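PDB 5BP8: Ent-copalyl diphosphate synthase from Streptomyces platensis, which is a mainly alpha-helical enzyme carrying a squalene-hopene cyclase C-terminal family domain, with the alpha-barrel architecture known from class II terpene cyclases. Local coordinates for residues A290-E295 and A312-L317; S305-T310 and A353-A358; S328-H331 and Y337-C340; D335-F338 and V343-T346; S339-E344 and D396-S401. One frame throughout, in Å; residues are numbered along the deposited sequence.

The five contacts spread from the helical interior to a loop surface. Interaction 2 links helices 307-319 and 349-365 at the DXDD sequence D306-D309, the family motif of class II cyclases. Interaction 1 uses the same helix 307-319 further on, its centre about 9 Å from that of interaction 2. Interactions 3 and 4 are folded inside the loop that interaction 2 closes. S307 OG joins interaction 2 to interactions 3 and 5 by a probable hydrogen bond of 2.6 Å to S339 O. Interactions 4 and 5, with centres about 9 Å apart, share E344 and one sulfate ion, and K397 NZ reaches T346 O at 2.7 Å.

Interaction 1 of 5, residues A290-E295 and A312-L317; sequences AGLTDE and AVLFAL
L292 lays its CD2 methyl against two leucines, L314 and L317, that lie three residues apart on helix 307-319. This is a helix-end contact of a mainly helical fold: helix 282-291 stops at G291, and L292, the first residue to leave helical backbone angles, turns its side chain onto the neighbouring helix. One branch does the touching. CD2 of L292 lies 3.8 Å from CD2 of L314 and 4.0 Å from CD1 of L317, so a single methyl meets both residues.

The two partners are met differently. The L292 side chain crosses that of L314 at about a right angle, methyl against methyl, whereas it runs past L317 in the opposite direction, alongside it. L292 has its CG anti to the backbone N (chi1 -172°), which extends the branched end toward the helix. L314 and L317 both carry CG anti to the carbonyl carbon. For L314, whose CA-CB bond does not aim at L292, it is the end of the chain that closes the gap. V313 also faces L292 but stays slightly further off.

No hydrogen bond joins the two segments, and the contact is wholly apolar. Around it, L314 also touches P326 and L329, while L317 packs on L288 and E289 of helix 282-291. Beyond L292 the chain forms an ST turn at T293, whose hydroxyl also bonds to G296 O. The turn is closed by E295 N, which donates to T293 OG1 at 3.0 Å with an N-H...O angle of 147°.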
# COMPACT_ATOMS: atom_id res chain seq x y z
N ALA A 290 -7.60 -1.86 21.76
CA ALA A 290 -6.50 -1.19 22.42
C ALA A 290 -5.94 -0.10 21.55
O ALA A 290 -5.49 0.91 22.06
CB ALA A 290 -5.40 -2.18 22.78
N GLY A 291 -5.95 -0.28 20.23
CA GLY A 291 -5.36 0.71 19.36
C GLY A 291 -6.26 1.90 19.10
O GLY A 291 -5.79 2.98 18.81
N LEU A 292 -7.56 1.68 19.17
CA LEU A 292 -8.54 2.70 18.87
C LEU A 292 -8.60 3.77 19.95
O LEU A 292 -8.64 3.46 21.13
CB LEU A 292 -9.89 2.01 18.71
CG LEU A 292 -11.07 2.83 18.21
CD1 LEU A 292 -10.78 3.48 16.86
CD2 LEU A 292 -12.25 1.88 18.13
N THR A 293 -8.56 5.04 19.55
CA THR A 293 -8.66 6.16 20.48
C THR A 293 -9.75 7.10 20.01
O THR A 293 -10.40 6.87 18.99
CB THR A 293 -7.35 6.96 20.58
OG1 THR A 293 -7.17 7.75 19.40
CG2 THR A 293 -6.16 6.04 20.79
N ASP A 294 -9.93 8.19 20.76
CA ASP A 294 -10.89 9.26 20.40
C ASP A 294 -10.52 9.93 19.09
O ASP A 294 -11.34 10.56 18.47
CB ASP A 294 -10.91 10.34 21.49
CG ASP A 294 -11.69 9.92 22.73
OD1 ASP A 294 -12.64 9.11 22.59
OD2 ASP A 294 -11.36 10.42 23.83
N GLU A 295 -9.26 9.81 18.70
CA GLU A 295 -8.80 10.40 17.45
C GLU A 295 -8.81 9.38 16.29
O GLU A 295 -8.48 9.75 15.15
CB GLU A 295 -7.41 10.98 17.66
CG GLU A 295 -7.36 12.04 18.76
CD GLU A 295 -7.58 13.44 18.22
OE1 GLU A 295 -8.70 13.74 17.72
OE2 GLU A 295 -6.64 14.25 18.30
N ALA A 312 -12.67 1.18 8.95
CA ALA A 312 -12.56 -0.27 8.79
C ALA A 312 -12.50 -0.97 10.14
O ALA A 312 -13.05 -2.06 10.31
CB ALA A 312 -11.31 -0.64 7.99
N VAL A 313 -11.77 -0.39 11.08
CA VAL A 313 -11.58 -0.97 12.38
C VAL A 313 -12.89 -0.93 13.19
O VAL A 313 -13.26 -1.93 13.80
CB VAL A 313 -10.41 -0.32 13.14
CG1 VAL A 313 -10.46 -0.65 14.62
CG2 VAL A 313 -9.10 -0.79 12.55
N LEU A 314 -13.60 0.19 13.14
CA LEU A 314 -14.90 0.31 13.80
C LEU A 314 -15.89 -0.70 13.25
O LEU A 314 -16.59 -1.36 14.01
CB LEU A 314 -15.46 1.72 13.65
CG LEU A 314 -14.79 2.79 14.51
CD1 LEU A 314 -15.09 4.19 13.99
CD2 LEU A 314 -15.26 2.64 15.96
N PHE A 315 -15.93 -0.84 11.93
CA PHE A 315 -16.79 -1.79 11.24
C PHE A 315 -16.41 -3.21 11.62
O PHE A 315 -17.28 -4.04 11.94
CB PHE A 315 -16.69 -1.54 9.71
CG PHE A 315 -17.64 -2.33 8.84
CD1 PHE A 315 -18.98 -2.51 9.17
CD2 PHE A 315 -17.20 -2.83 7.60
CE1 PHE A 315 -19.82 -3.23 8.33
CE2 PHE A 315 -18.03 -3.53 6.76
CZ PHE A 315 -19.36 -3.73 7.11
N ALA A 316 -15.12 -3.52 11.63
CA ALA A 316 -14.67 -4.85 11.99
C ALA A 316 -15.06 -5.23 13.43
O ALA A 316 -15.55 -6.34 13.67
CB ALA A 316 -13.16 -4.95 11.84
N LEU A 317 -14.81 -4.30 14.35
CA LEU A 317 -15.15 -4.53 15.75
C LEU A 317 -16.65 -4.74 15.91
O LEU A 317 -17.07 -5.73 16.55
CB LEU A 317 -14.64 -3.40 16.64
CG LEU A 317 -13.14 -3.38 16.90
CD1 LEU A 317 -12.73 -2.03 17.48
CD2 LEU A 317 -12.69 -4.52 17.80

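Interaction 2 of 5, residues S305-T310 and A353-A358; sequences SDSDDT and AHILEA
H354 and D308 form the polar link across this contact, a histidine-carboxylate hydrogen bond. H354 ND1 donates to D308 OD1 at 2.6 Å with an angle of 159° at the hydrogen, meeting the syn lone pair of that oxygen. Ring and carboxylate planes lie only 10° apart, so the acid meets the ring edge nearly coplanar with it. D308 gets there with its CG anti to the backbone N (chi1 -169°), which swings the carboxylate out toward helix 349-365.

The second contact is between a methyl and a hydroxymethyl group. I355 CD1 lies 3.5 Å from S307 OG and 3.8 Å from S307 CB. The hydroxyl itself is engaged elsewhere, bonding to S339 O.

Within 305-310, one capping bond marks the start of helix 307-319: D306 is the N-cap, and D309 N donates to D306 OD2 at 2.9 Å, approaching from above the carboxylate plane. Separately, D306 O accepts from both T310 N and T310 OG1, the hydroxyl at 2.7 Å. The sequence D306-D309 matches the DXDD motif characteristic of class II terpene cyclases.

The contact is buried among helices. W266 of helix 260-274 touches D308 and D309 and sets its ring nearly perpendicular to that of H354, Y404 and C408 of helix 402-416 press on H354, and I380 of helix 370-386 backs I355.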
# COMPACT_ATOMS: atom_id res chain seq x y z
N SER A 305 -3.29 8.73 12.72
CA SER A 305 -4.62 8.18 12.52
C SER A 305 -5.20 8.65 11.21
O SER A 305 -4.90 9.76 10.74
CB SER A 305 -5.54 8.57 13.68
OG SER A 305 -5.09 7.87 14.85
N ASP A 306 -6.02 7.80 10.59
CA ASP A 306 -6.71 8.16 9.37
C ASP A 306 -8.08 7.57 9.38
O ASP A 306 -8.33 6.55 10.02
CB ASP A 306 -5.93 7.72 8.10
CG ASP A 306 -5.98 6.22 7.90
OD1 ASP A 306 -5.09 5.51 8.41
OD2 ASP A 306 -6.91 5.77 7.20
N SER A 307 -9.00 8.17 8.64
CA SER A 307 -10.38 7.75 8.72
C SER A 307 -10.68 6.43 8.01
O SER A 307 -11.67 5.77 8.33
CB SER A 307 -11.33 8.83 8.20
OG SER A 307 -11.19 9.10 6.82
N ASP A 308 -9.85 6.04 7.03
CA ASP A 308 -10.08 4.79 6.33
C ASP A 308 -9.83 3.63 7.29
O ASP A 308 -10.70 2.77 7.47
CB ASP A 308 -9.23 4.70 5.08
CG ASP A 308 -9.61 3.54 4.16
OD1 ASP A 308 -10.83 3.25 4.02
OD2 ASP A 308 -8.66 2.95 3.54
N ASP A 309 -8.65 3.61 7.90
CA ASP A 309 -8.35 2.61 8.88
C ASP A 309 -9.31 2.68 10.07
O ASP A 309 -9.74 1.63 10.57
CB ASP A 309 -6.90 2.75 9.36
CG ASP A 309 -5.91 2.30 8.32
OD1 ASP A 309 -6.00 1.14 7.91
OD2 ASP A 309 -5.08 3.14 7.87
N THR A 310 -9.65 3.89 10.49
CA THR A 310 -10.56 4.06 11.64
C THR A 310 -11.92 3.44 11.31
O THR A 310 -12.45 2.66 12.11
CB THR A 310 -10.70 5.55 12.02
OG1 THR A 310 -9.44 6.05 12.46
CG2 THR A 310 -11.70 5.73 13.18
N ALA A 353 -16.46 5.15 1.12
CA ALA A 353 -17.13 3.84 1.18
C ALA A 353 -17.00 3.17 2.54
O ALA A 353 -18.00 2.68 3.09
CB ALA A 353 -16.62 2.91 0.07
N HIS A 354 -15.78 3.13 3.10
CA HIS A 354 -15.58 2.46 4.36
C HIS A 354 -16.26 3.20 5.53
O HIS A 354 -16.78 2.58 6.47
CB HIS A 354 -14.07 2.19 4.58
CG HIS A 354 -13.50 1.22 3.58
ND1 HIS A 354 -12.19 1.25 3.15
CD2 HIS A 354 -14.10 0.21 2.91
CE1 HIS A 354 -12.01 0.30 2.25
NE2 HIS A 354 -13.15 -0.34 2.08
N ILE A 355 -16.30 4.52 5.44
CA ILE A 355 -17.02 5.33 6.41
C ILE A 355 -18.52 5.08 6.31
O ILE A 355 -19.20 4.95 7.33
CB ILE A 355 -16.66 6.82 6.29
CG1 ILE A 355 -15.21 6.99 6.72
CG2 ILE A 355 -17.51 7.69 7.22
CD1 ILE A 355 -14.59 8.29 6.31
N LEU A 356 -19.02 4.95 5.09
CA LEU A 356 -20.43 4.59 4.90
C LEU A 356 -20.77 3.27 5.58
O LEU A 356 -21.82 3.14 6.25
CB LEU A 356 -20.80 4.58 3.44
CG LEU A 356 -22.23 4.17 3.07
CD1 LEU A 356 -23.22 5.07 3.76
CD2 LEU A 356 -22.46 4.21 1.59
N GLU A 357 -19.88 2.28 5.45
CA GLU A 357 -20.08 1.00 6.13
C GLU A 357 -20.05 1.14 7.65
O GLU A 357 -20.92 0.58 8.32
CB GLU A 357 -19.08 -0.05 5.68
CG GLU A 357 -19.17 -0.35 4.18
CD GLU A 357 -18.13 -1.36 3.73
OE1 GLU A 357 -16.96 -1.27 4.22
OE2 GLU A 357 -18.49 -2.24 2.91
N ALA A 358 -19.05 1.82 8.20
CA ALA A 358 -18.95 1.91 9.64
C ALA A 358 -20.22 2.59 10.21
O ALA A 358 -20.82 2.10 11.19
CB ALA A 358 -17.72 2.67 10.05

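Interaction 3 of 5, residues S328-H331 and Y337-C340; sequences SLMH and YFSC
F338 presents the edge of its ring to the backbone carbonyl of L329 and is met obliquely by the terminal methyl of M330. L329 O lies near the ring plane, 3.4 Å from CE2 and 3.5 Å from CD2 of F338, so the oxygen faces the C-H border of the ring and not its pi face.

M330 is a selenomethionine in this crystal. Its CE sits 3.9 Å from both CE2 and CZ of F338. The CA-CB bond of M330 points away from the partner segment, and the chain returns by bending: chi2 of -67° and chi3 of 110° bring the methyl back toward F338. The CA-CB bond of F338, by contrast, points toward the partner segment. No hydrogen bond crosses between the segments, although F338 N is held by N352 OD1.

Both segments belong to the long connection between helices 307-319 and 349-365, and the contact brings two parts of it together between the surrounding helices. L329 touches T310 and L314 of helix 307-319. M330 rests on L359 of helix 349-365 and on Y373 and E376 of helix 370-386, while F338 is lodged against I355 of helix 349-365 and I380 of helix 370-386.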
# COMPACT_ATOMS: atom_id res chain seq x y z
N SER A 328 -15.11 9.23 16.49
CA SER A 328 -13.80 9.61 16.01
C SER A 328 -13.78 9.94 14.52
O SER A 328 -12.91 10.67 14.08
CB SER A 328 -12.74 8.52 16.28
OG SER A 328 -13.14 7.27 15.73
N LEU A 329 -14.72 9.39 13.75
CA LEU A 329 -14.83 9.71 12.32
C LEU A 329 -15.31 11.14 12.05
O LEU A 329 -15.03 11.68 11.00
CB LEU A 329 -15.73 8.72 11.61
CG LEU A 329 -15.26 7.27 11.60
CD1 LEU A 329 -16.31 6.35 11.00
CD2 LEU A 329 -13.94 7.16 10.82
N MSE A 330 -16.01 11.75 13.01
CA MSE A 330 -16.57 13.10 12.81
C MSE A 330 -15.51 14.18 12.67
O MSE A 330 -15.77 15.19 12.02
CB MSE A 330 -17.59 13.44 13.92
CG MSE A 330 -18.72 12.41 14.01
SE MSE A 330 -19.90 12.37 12.42
CE MSE A 330 -19.31 10.64 11.72
N HIS A 331 -14.31 13.96 13.21
CA HIS A 331 -13.15 14.85 13.05
C HIS A 331 -12.83 15.05 11.57
O HIS A 331 -12.25 16.06 11.19
CB HIS A 331 -11.86 14.25 13.66
CG HIS A 331 -11.89 14.07 15.15
ND1 HIS A 331 -12.06 15.12 16.02
CD2 HIS A 331 -11.71 12.97 15.91
CE1 HIS A 331 -12.03 14.67 17.26
NE2 HIS A 331 -11.81 13.37 17.23
N TYR A 337 -18.54 15.27 2.12
CA TYR A 337 -17.77 14.02 2.11
C TYR A 337 -16.83 14.02 3.32
O TYR A 337 -16.80 14.98 4.07
CB TYR A 337 -16.96 13.91 0.80
CG TYR A 337 -15.79 14.85 0.78
CD1 TYR A 337 -15.97 16.21 0.57
CD2 TYR A 337 -14.50 14.40 1.07
CE1 TYR A 337 -14.91 17.09 0.64
CE2 TYR A 337 -13.43 15.28 1.14
CZ TYR A 337 -13.64 16.62 0.91
OH TYR A 337 -12.60 17.52 0.96
N PHE A 338 -16.05 12.94 3.49
CA PHE A 338 -15.10 12.84 4.58
C PHE A 338 -13.68 12.80 4.05
O PHE A 338 -13.43 12.15 3.03
CB PHE A 338 -15.35 11.57 5.40
CG PHE A 338 -16.51 11.69 6.35
CD1 PHE A 338 -17.83 11.75 5.87
CD2 PHE A 338 -16.30 11.74 7.71
CE1 PHE A 338 -18.89 11.87 6.75
CE2 PHE A 338 -17.36 11.88 8.60
CZ PHE A 338 -18.65 11.94 8.11
N SER A 339 -12.76 13.47 4.73
CA SER A 339 -11.35 13.35 4.37
C SER A 339 -10.76 12.09 4.99
O SER A 339 -11.32 11.53 5.92
CB SER A 339 -10.54 14.55 4.83
OG SER A 339 -10.54 14.62 6.24
N CYS A 340 -9.61 11.65 4.46
CA CYS A 340 -8.95 10.44 4.96
C CYS A 340 -7.94 10.81 6.04
O CYS A 340 -7.94 10.25 7.16
CB CYS A 340 -8.27 9.66 3.82
SG CYS A 340 -7.58 8.08 4.39

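Interaction 4 of 5, residues D335-F338 and V343-T346; sequences DGYF and VERT. With SO4 (sulfate ion), chain B.
Y337 and E344 meet mainly through water. Their direct approach is loose, with E344 OE2 near the plane of the tyrosine ring, at its edge, 4.1 Å from CE2 of Y337. Ring and carboxylate are nearly parallel, 17° apart, and the two side chains run past each other in opposite directions. One water lies 2.7 Å from Y337 OH and donates to E344 OE2 at a short 2.5 Å. A second water donates to F338 O and to E344 OE2, both at 2.9 Å. OE2 thus accepts from two waters that tie it to a phenol and to a backbone carbonyl.

The other oxygen, OE1, accepts from C340 N, which together with the waters fixes the rotation of the carboxylate. E344 places it by setting CG between backbone N and carbonyl carbon (chi1 77°) and extending the rest of the chain.

Past E344 the backbone wraps a sulfate ion, probably from the crystallisation liquor. R345 N donates to O2 of the sulfate at 2.7 Å, and T346 N to O1 at 2.8 Å. The arginine chain, bent at chi3 (-68°), turns its guanidinium edge to the same anion, NH2 reaching O4 at 2.9 Å while NE also bonds to O2. R345 NH2 has a second partner in the salt bridge to E128, and K397 NZ completes the sulfate site.

Both segments lie in the connection leading into helix 349-365. Y337 touches N352 of that helix, and its ring meets that of W383 of helix 370-386 with the planes about 20° apart.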
# COMPACT_ATOMS: atom_id res chain seq x y z
N ASP A 335 -17.13 19.28 3.79
CA ASP A 335 -18.34 19.73 3.06
C ASP A 335 -18.71 18.79 1.90
O ASP A 335 -18.22 18.92 0.80
CB ASP A 335 -18.15 21.15 2.54
CG ASP A 335 -19.44 21.76 1.99
OD1 ASP A 335 -20.54 21.30 2.35
OD2 ASP A 335 -19.34 22.71 1.19
N GLY A 336 -19.60 17.85 2.19
CA GLY A 336 -20.13 16.89 1.21
C GLY A 336 -19.55 15.48 1.27
O GLY A 336 -20.02 14.58 0.57
N TYR A 337 -18.54 15.27 2.12
CA TYR A 337 -17.77 14.02 2.11
C TYR A 337 -16.83 14.02 3.32
O TYR A 337 -16.80 14.98 4.07
CB TYR A 337 -16.96 13.91 0.80
CG TYR A 337 -15.79 14.85 0.78
CD1 TYR A 337 -15.97 16.21 0.57
CD2 TYR A 337 -14.50 14.40 1.07
CE1 TYR A 337 -14.91 17.09 0.64
CE2 TYR A 337 -13.43 15.28 1.14
CZ TYR A 337 -13.64 16.62 0.91
OH TYR A 337 -12.60 17.52 0.96
N PHE A 338 -16.05 12.94 3.49
CA PHE A 338 -15.10 12.84 4.58
C PHE A 338 -13.68 12.80 4.05
O PHE A 338 -13.43 12.15 3.03
CB PHE A 338 -15.35 11.57 5.40
CG PHE A 338 -16.51 11.69 6.35
CD1 PHE A 338 -17.83 11.75 5.87
CD2 PHE A 338 -16.30 11.74 7.71
CE1 PHE A 338 -18.89 11.87 6.75
CE2 PHE A 338 -17.36 11.88 8.60
CZ PHE A 338 -18.65 11.94 8.11
N VAL A 343 -5.61 16.79 6.61
CA VAL A 343 -5.27 17.67 5.52
C VAL A 343 -4.95 16.79 4.31
O VAL A 343 -4.13 15.88 4.41
CB VAL A 343 -4.04 18.54 5.83
CG1 VAL A 343 -3.77 19.48 4.66
CG2 VAL A 343 -4.25 19.35 7.10
N GLU A 344 -5.58 17.11 3.20
CA GLU A 344 -5.34 16.40 1.93
C GLU A 344 -5.79 17.21 0.73
O GLU A 344 -6.71 18.01 0.82
CB GLU A 344 -6.05 15.02 1.95
CG GLU A 344 -7.55 15.15 1.72
CD GLU A 344 -8.38 13.89 2.01
OE1 GLU A 344 -7.90 12.93 2.61
OE2 GLU A 344 -9.56 13.91 1.65
N ARG A 345 -5.17 16.96 -0.42
CA ARG A 345 -5.60 17.62 -1.66
C ARG A 345 -6.65 16.84 -2.45
O ARG A 345 -7.49 17.46 -3.12
CB ARG A 345 -4.40 17.84 -2.55
CG ARG A 345 -3.41 18.79 -1.91
CD ARG A 345 -2.10 18.77 -2.66
NE ARG A 345 -1.46 17.49 -2.49
CZ ARG A 345 -0.28 17.19 -3.02
NH1 ARG A 345 0.36 18.09 -3.77
NH2 ARG A 345 0.23 15.99 -2.82
N THR A 346 -6.60 15.52 -2.35
CA THR A 346 -7.45 14.63 -3.12
C THR A 346 -8.24 13.73 -2.20
O THR A 346 -7.66 13.00 -1.39
CB THR A 346 -6.57 13.77 -4.04
OG1 THR A 346 -5.83 14.66 -4.88
CG2 THR A 346 -7.40 12.86 -4.90
S SO4 B . -2.89 14.31 -1.03
O1 SO4 B . -4.22 14.24 -1.68
O2 SO4 B . -2.73 15.71 -0.49
O3 SO4 B . -2.71 13.31 -0.01
O4 SO4 B . -1.88 14.13 -2.08
O HOH W 1 -10.27 16.16 0.85
O HOH W 2 -11.08 11.45 1.49

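Interaction 5 of 5, residues S339-E344 and D396-S401; sequences SCFGVE and DKWHAS. With SO4 (sulfate ion), chain B.
A sulfur-aromatic contact near the surface, extended by an apolar contact between F341 and W398, joins two loops here: the one leading into helix 349-365 and the one between helices 370-386 and 402-416. C340 SG lies beside the indole of W398, 3.5 Å from NE1 and 3.6 Å from CZ2, and approaches the five-membered ring obliquely. SG stands anti to the backbone N (chi1 -175°), carrying the sulfur toward the indole. Next to it F341 turns its ring edge to the same residue, CE1 lying 3.8 Å from W398 CH2.

On the indole lies K397, its CG 3.6 Å above the ring plane. A type I beta turn runs from D396 to H399, and an Asx turn opens it, with W398 N donating to D396 OD2 at 3.1 Å. From within the turn, W398 joins the short hairpin strand 495-496 through a backbone bond to H496.

The lysine chain ends in a polar cluster. K397 NZ and E344 OE1 are 4.2 Å apart, too far for a salt bridge, but a water between them donates to OE1 and accepts from NZ at 2.8 Å. NZ also bonds to T346 O and to two oxygens of the sulfate, O1 at 2.9 Å and, slightly longer, O3.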
# COMPACT_ATOMS: atom_id res chain seq x y z
N SER A 339 -12.76 13.47 4.73
CA SER A 339 -11.35 13.35 4.37
C SER A 339 -10.76 12.09 4.99
O SER A 339 -11.32 11.53 5.92
CB SER A 339 -10.54 14.55 4.83
OG SER A 339 -10.54 14.62 6.24
N CYS A 340 -9.61 11.65 4.46
CA CYS A 340 -8.95 10.44 4.96
C CYS A 340 -7.94 10.81 6.04
O CYS A 340 -7.94 10.25 7.16
CB CYS A 340 -8.27 9.66 3.82
SG CYS A 340 -7.58 8.08 4.39
N PHE A 341 -7.11 11.80 5.73
CA PHE A 341 -6.26 12.43 6.73
C PHE A 341 -6.85 13.80 7.02
O PHE A 341 -7.81 14.24 6.35
CB PHE A 341 -4.81 12.49 6.26
CG PHE A 341 -4.11 11.17 6.30
CD1 PHE A 341 -4.23 10.26 5.25
CD2 PHE A 341 -3.35 10.80 7.41
CE1 PHE A 341 -3.60 9.03 5.30
CE2 PHE A 341 -2.73 9.57 7.46
CZ PHE A 341 -2.83 8.69 6.40
N GLY A 342 -6.35 14.47 8.04
CA GLY A 342 -6.93 15.78 8.37
C GLY A 342 -6.77 16.82 7.27
O GLY A 342 -7.69 17.61 7.00
N VAL A 343 -5.61 16.79 6.61
CA VAL A 343 -5.27 17.67 5.52
C VAL A 343 -4.95 16.79 4.31
O VAL A 343 -4.13 15.88 4.41
CB VAL A 343 -4.04 18.54 5.83
CG1 VAL A 343 -3.77 19.48 4.66
CG2 VAL A 343 -4.25 19.35 7.10
N GLU A 344 -5.58 17.11 3.20
CA GLU A 344 -5.34 16.40 1.93
C GLU A 344 -5.79 17.21 0.73
O GLU A 344 -6.71 18.01 0.82
CB GLU A 344 -6.05 15.02 1.95
CG GLU A 344 -7.55 15.15 1.72
CD GLU A 344 -8.38 13.89 2.01
OE1 GLU A 344 -7.90 12.93 2.61
OE2 GLU A 344 -9.56 13.91 1.65
N ASP A 396 -9.64 5.10 -6.91
CA ASP A 396 -9.32 5.55 -5.57
C ASP A 396 -7.84 5.89 -5.48
O ASP A 396 -7.01 5.25 -6.13
CB ASP A 396 -9.62 4.48 -4.53
CG ASP A 396 -9.32 4.94 -3.11
OD1 ASP A 396 -9.93 5.94 -2.69
OD2 ASP A 396 -8.49 4.30 -2.41
N LYS A 397 -7.54 6.88 -4.66
CA LYS A 397 -6.18 7.35 -4.49
C LYS A 397 -5.22 6.35 -3.86
O LYS A 397 -4.02 6.52 -3.98
CB LYS A 397 -6.15 8.66 -3.67
CG LYS A 397 -6.42 8.49 -2.19
CD LYS A 397 -6.58 9.85 -1.49
CE LYS A 397 -5.26 10.60 -1.42
NZ LYS A 397 -5.39 11.82 -0.56
N TRP A 398 -5.71 5.38 -3.08
CA TRP A 398 -4.82 4.49 -2.32
C TRP A 398 -4.40 3.23 -3.07
O TRP A 398 -3.62 2.46 -2.54
CB TRP A 398 -5.47 4.06 -0.98
CG TRP A 398 -5.81 5.24 -0.09
CD1 TRP A 398 -7.03 5.54 0.44
CD2 TRP A 398 -4.91 6.28 0.36
NE1 TRP A 398 -6.94 6.70 1.20
CE2 TRP A 398 -5.66 7.17 1.16
CE3 TRP A 398 -3.54 6.54 0.16
CZ2 TRP A 398 -5.09 8.31 1.74
CZ3 TRP A 398 -2.98 7.68 0.75
CH2 TRP A 398 -3.76 8.54 1.54
N HIS A 399 -4.92 3.00 -4.27
CA HIS A 399 -4.77 1.72 -4.92
C HIS A 399 -4.70 1.94 -6.42
O HIS A 399 -5.44 2.74 -7.00
CB HIS A 399 -5.94 0.84 -4.50
CG HIS A 399 -5.72 -0.63 -4.63
ND1 HIS A 399 -5.64 -1.28 -5.84
CD2 HIS A 399 -5.62 -1.59 -3.69
CE1 HIS A 399 -5.50 -2.57 -5.64
NE2 HIS A 399 -5.50 -2.79 -4.34
N ALA A 400 -3.79 1.21 -7.06
CA ALA A 400 -3.62 1.26 -8.52
C ALA A 400 -4.75 0.67 -9.35
O ALA A 400 -4.83 0.95 -10.53
CB ALA A 400 -2.31 0.53 -8.88
N SER A 401 -5.59 -0.19 -8.76
CA SER A 401 -6.60 -0.93 -9.49
C SER A 401 -8.02 -0.33 -9.39
O SER A 401 -8.51 -0.06 -8.28
CB SER A 401 -6.67 -2.36 -8.95
OG SER A 401 -7.63 -3.09 -9.66
S SO4 B . -2.89 14.31 -1.03
O1 SO4 B . -4.22 14.24 -1.68
O2 SO4 B . -2.73 15.71 -0.49
O3 SO4 B . -2.71 13.31 -0.01
O4 SO4 B . -1.88 14.13 -2.08
O HOH W 3 -5.55 11.62 2.22